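Long-range contact in geranyl diphosphate synthase small subunit (Antirrhinum majus, PDB 3QKC), which probably acts as the non-catalytic partner of a prenyltransferase that joins dimethylallyl and isopentenyl diphosphates into geranyl diphosphate, the precursor of monoterpenes: residues A[141-146]-A[188-193]. Sequence-based numbering, arbitrary orientation.
Sequences IIELTR and AACGAI
Two antiparallel helices of the all-helical isoprenyl diphosphate synthase fold meet where Glu143, on helix 134-148, lies against Ala189, Cys190 and Ile193 of helix 169-195. The local axes approach to 9.5 Å with 177° between their directions, so the two segments run almost exactly antiparallel here, and Glu143 CA stands 6.7 Å from Cys190 CA. No hydrogen bond crosses between the segments; the contact rests on side-chain packing. On the helix 134-148 side Glu143 carries most of the contact, beginning with its aliphatic part: Glu143 CB sits 3.7 Å from Cys190 SG, and Glu143 CG lies 3.8 Å from the Ile193 CD1 methyl. Bent at chi2 (-57°), the chain then turns toward the Arg146 end of the segment, so that its carboxylate passes the Ala189 methyl, Glu143 OE1 being 3.6 Å from Ala189 CB. Cys190 SG, anti to its own carbonyl carbon (chi1 -78°), reaches between the helices and touches Leu144 as well, 4.0 Å from Leu144 CG. Leu144 in turn packs on Leu120 and Met123 of helix 105-126 and on Val74 of helix 68-85, which ties the pair into the bundle. The buried carboxylate is answered by charge: Glu143 OE2 forms a salt bridge with Arg206 of helix 199-219, while the Arg146 guanidinium offers its edge to Glu143 OE1 in a long salt bridge, Arg146 NH2 to Glu143 OE1 3.6 Å. Were Glu143 cut back to an alanine, Arg206 would probably lose this buried countercharge and a gap would open beside Ile193 CD1. Ile141, Ile142 and Thr145 pack on the second subunit. A locally antiparallel helix pair, with one partner also facing the second subunit, is characteristic of the helical bundle of isoprenyl diphosphate synthases.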
ATOM      1  N   ILE A 141       8.721  -0.820   7.450  1.00 38.47           N
ATOM      2  CA  ILE A 141       7.488  -0.466   6.763  1.00 37.42           C
ATOM      3  C   ILE A 141       7.648   0.877   6.062  1.00 36.67           C
ATOM      4  O   ILE A 141       7.261   1.036   4.894  1.00 35.05           O
ATOM      5  CB  ILE A 141       6.314  -0.494   7.747  1.00 38.37           C
ATOM      6  CG1 ILE A 141       5.801  -1.932   7.846  1.00 37.51           C
ATOM      7  CG2 ILE A 141       5.203   0.486   7.352  1.00 37.33           C
ATOM      8  CD1 ILE A 141       5.151  -2.251   9.152  1.00 39.63           C
ATOM      9  N   ILE A 142       8.282   1.809   6.767  1.00 37.92           N
ATOM     10  CA  ILE A 142       8.647   3.095   6.195  1.00 39.06           C
ATOM     11  C   ILE A 142       9.463   2.904   4.923  1.00 38.31           C
ATOM     12  O   ILE A 142       9.166   3.542   3.897  1.00 37.79           O
ATOM     13  CB  ILE A 142       9.405   3.971   7.203  1.00 40.87           C
ATOM     14  CG1 ILE A 142       8.447   4.437   8.295  1.00 43.08           C
ATOM     15  CG2 ILE A 142      10.004   5.165   6.502  1.00 42.55           C
ATOM     16  CD1 ILE A 142       9.108   4.656   9.654  1.00 43.64           C
ATOM     17  N   GLU A 143      10.447   2.000   4.979  1.00 38.36           N
ATOM     18  CA  GLU A 143      11.289   1.695   3.815  1.00 38.59           C
ATOM     19  C   GLU A 143      10.497   1.174   2.624  1.00 37.98           C
ATOM     20  O   GLU A 143      10.731   1.591   1.494  1.00 37.89           O
ATOM     21  CB  GLU A 143      12.370   0.663   4.159  1.00 38.64           C
ATOM     22  CG  GLU A 143      13.575   1.228   4.874  1.00 43.23           C
ATOM     23  CD  GLU A 143      14.250   2.344   4.112  1.00 40.23           C
ATOM     24  OE1 GLU A 143      14.580   2.179   2.926  1.00 43.05           O
ATOM     25  OE2 GLU A 143      14.475   3.393   4.720  1.00 44.85           O
ATOM     26  N   LEU A 144       9.603   0.223   2.882  1.00 37.77           N
ATOM     27  CA  LEU A 144       8.783  -0.375   1.836  1.00 37.53           C
ATOM     28  C   LEU A 144       7.757   0.603   1.257  1.00 36.65           C
ATOM     29  O   LEU A 144       7.481   0.549   0.080  1.00 35.68           O
ATOM     30  CB  LEU A 144       8.082  -1.643   2.354  1.00 38.58           C
ATOM     31  CG  LEU A 144       9.027  -2.802   2.660  1.00 41.81           C
ATOM     32  CD1 LEU A 144       8.685  -3.481   4.002  1.00 39.62           C
ATOM     33  CD2 LEU A 144       9.052  -3.795   1.519  1.00 38.35           C
ATOM     34  N   THR A 145       7.184   1.474   2.086  1.00 37.58           N
ATOM     35  CA  THR A 145       6.254   2.491   1.588  1.00 38.40           C
ATOM     36  C   THR A 145       6.976   3.491   0.687  1.00 39.85           C
ATOM     37  O   THR A 145       6.392   4.033  -0.264  1.00 40.01           O
ATOM     38  CB  THR A 145       5.543   3.257   2.722  1.00 39.23           C
ATOM     39  OG1 THR A 145       6.512   3.916   3.544  1.00 41.83           O
ATOM     40  CG2 THR A 145       4.669   2.327   3.571  1.00 40.79           C
ATOM     41  N   ARG A 146       8.254   3.703   0.984  1.00 41.37           N
ATOM     42  CA  ARG A 146       9.097   4.643   0.256  1.00 43.74           C
ATOM     43  C   ARG A 146       9.410   4.113  -1.149  1.00 42.58           C
ATOM     44  O   ARG A 146       9.498   4.876  -2.106  1.00 43.00           O
ATOM     45  CB  ARG A 146      10.390   4.881   1.047  1.00 46.61           C
ATOM     46  CG  ARG A 146      11.223   6.069   0.587  1.00 53.95           C
ATOM     47  CD  ARG A 146      12.512   6.279   1.422  1.00 49.18           C
ATOM     48  NE  ARG A 146      13.568   5.273   1.203  1.00 54.77           N
ATOM     49  CZ  ARG A 146      14.310   5.159   0.095  1.00 49.02           C
ATOM     50  NH1 ARG A 146      14.100   5.967  -0.942  1.00 55.02           N
ATOM     51  NH2 ARG A 146      15.256   4.219   0.011  1.00 54.57           N
ATOM     52  N   ALA A 188      17.862  -3.845   0.786  1.00 35.52           N
ATOM     53  CA  ALA A 188      19.095  -3.858   1.562  1.00 36.04           C
ATOM     54  C   ALA A 188      18.879  -3.163   2.900  1.00 37.49           C
ATOM     55  O   ALA A 188      19.298  -3.672   3.941  1.00 38.71           O
ATOM     56  CB  ALA A 188      20.195  -3.199   0.788  1.00 36.00           C
ATOM     57  N   ALA A 189      18.198  -2.020   2.879  1.00 37.59           N
ATOM     58  CA  ALA A 189      17.964  -1.254   4.105  1.00 38.66           C
ATOM     59  C   ALA A 189      17.080  -2.012   5.099  1.00 38.70           C
ATOM     60  O   ALA A 189      17.345  -1.970   6.307  1.00 40.16           O
ATOM     61  CB  ALA A 189      17.391   0.119   3.792  1.00 38.57           C
ATOM     62  N   CYS A 190      16.047  -2.695   4.599  1.00 37.00           N
ATOM     63  CA  CYS A 190      15.191  -3.561   5.437  1.00 37.18           C
ATOM     64  C   CYS A 190      15.989  -4.696   6.062  1.00 37.80           C
ATOM     65  O   CYS A 190      15.899  -4.945   7.256  1.00 38.46           O
ATOM     66  CB  CYS A 190      14.055  -4.168   4.622  1.00 36.33           C
ATOM     67  SG  CYS A 190      12.678  -3.069   4.305  1.00 36.99           S
ATOM     68  N   GLY A 191      16.759  -5.398   5.240  1.00 37.72           N
ATOM     69  CA  GLY A 191      17.671  -6.417   5.742  1.00 38.43           C
ATOM     70  C   GLY A 191      18.469  -5.913   6.930  1.00 39.64           C
ATOM     71  O   GLY A 191      18.477  -6.531   8.002  1.00 40.45           O
ATOM     72  N   ALA A 192      19.110  -4.763   6.743  1.00 39.65           N
ATOM     73  CA  ALA A 192      19.974  -4.186   7.756  1.00 40.88           C
ATOM     74  C   ALA A 192      19.190  -3.778   9.005  1.00 41.49           C
ATOM     75  O   ALA A 192      19.618  -4.050  10.126  1.00 43.06           O
ATOM     76  CB  ALA A 192      20.766  -3.002   7.165  1.00 40.97           C
ATOM     77  N   ILE A 193      18.027  -3.152   8.808  1.00 40.07           N
ATOM     78  CA  ILE A 193      17.192  -2.709   9.917  1.00 40.29           C
ATOM     79  C   ILE A 193      16.772  -3.913  10.738  1.00 40.74           C
ATOM     80  O   ILE A 193      16.899  -3.913  11.972  1.00 41.69           O
ATOM     81  CB  ILE A 193      15.937  -1.919   9.453  1.00 39.06           C
ATOM     82  CG1 ILE A 193      16.325  -0.498   9.009  1.00 35.91           C
ATOM     83  CG2 ILE A 193      14.898  -1.831  10.581  1.00 36.31           C
ATOM     84  CD1 ILE A 193      15.304   0.151   8.048  1.00 37.86           C
TER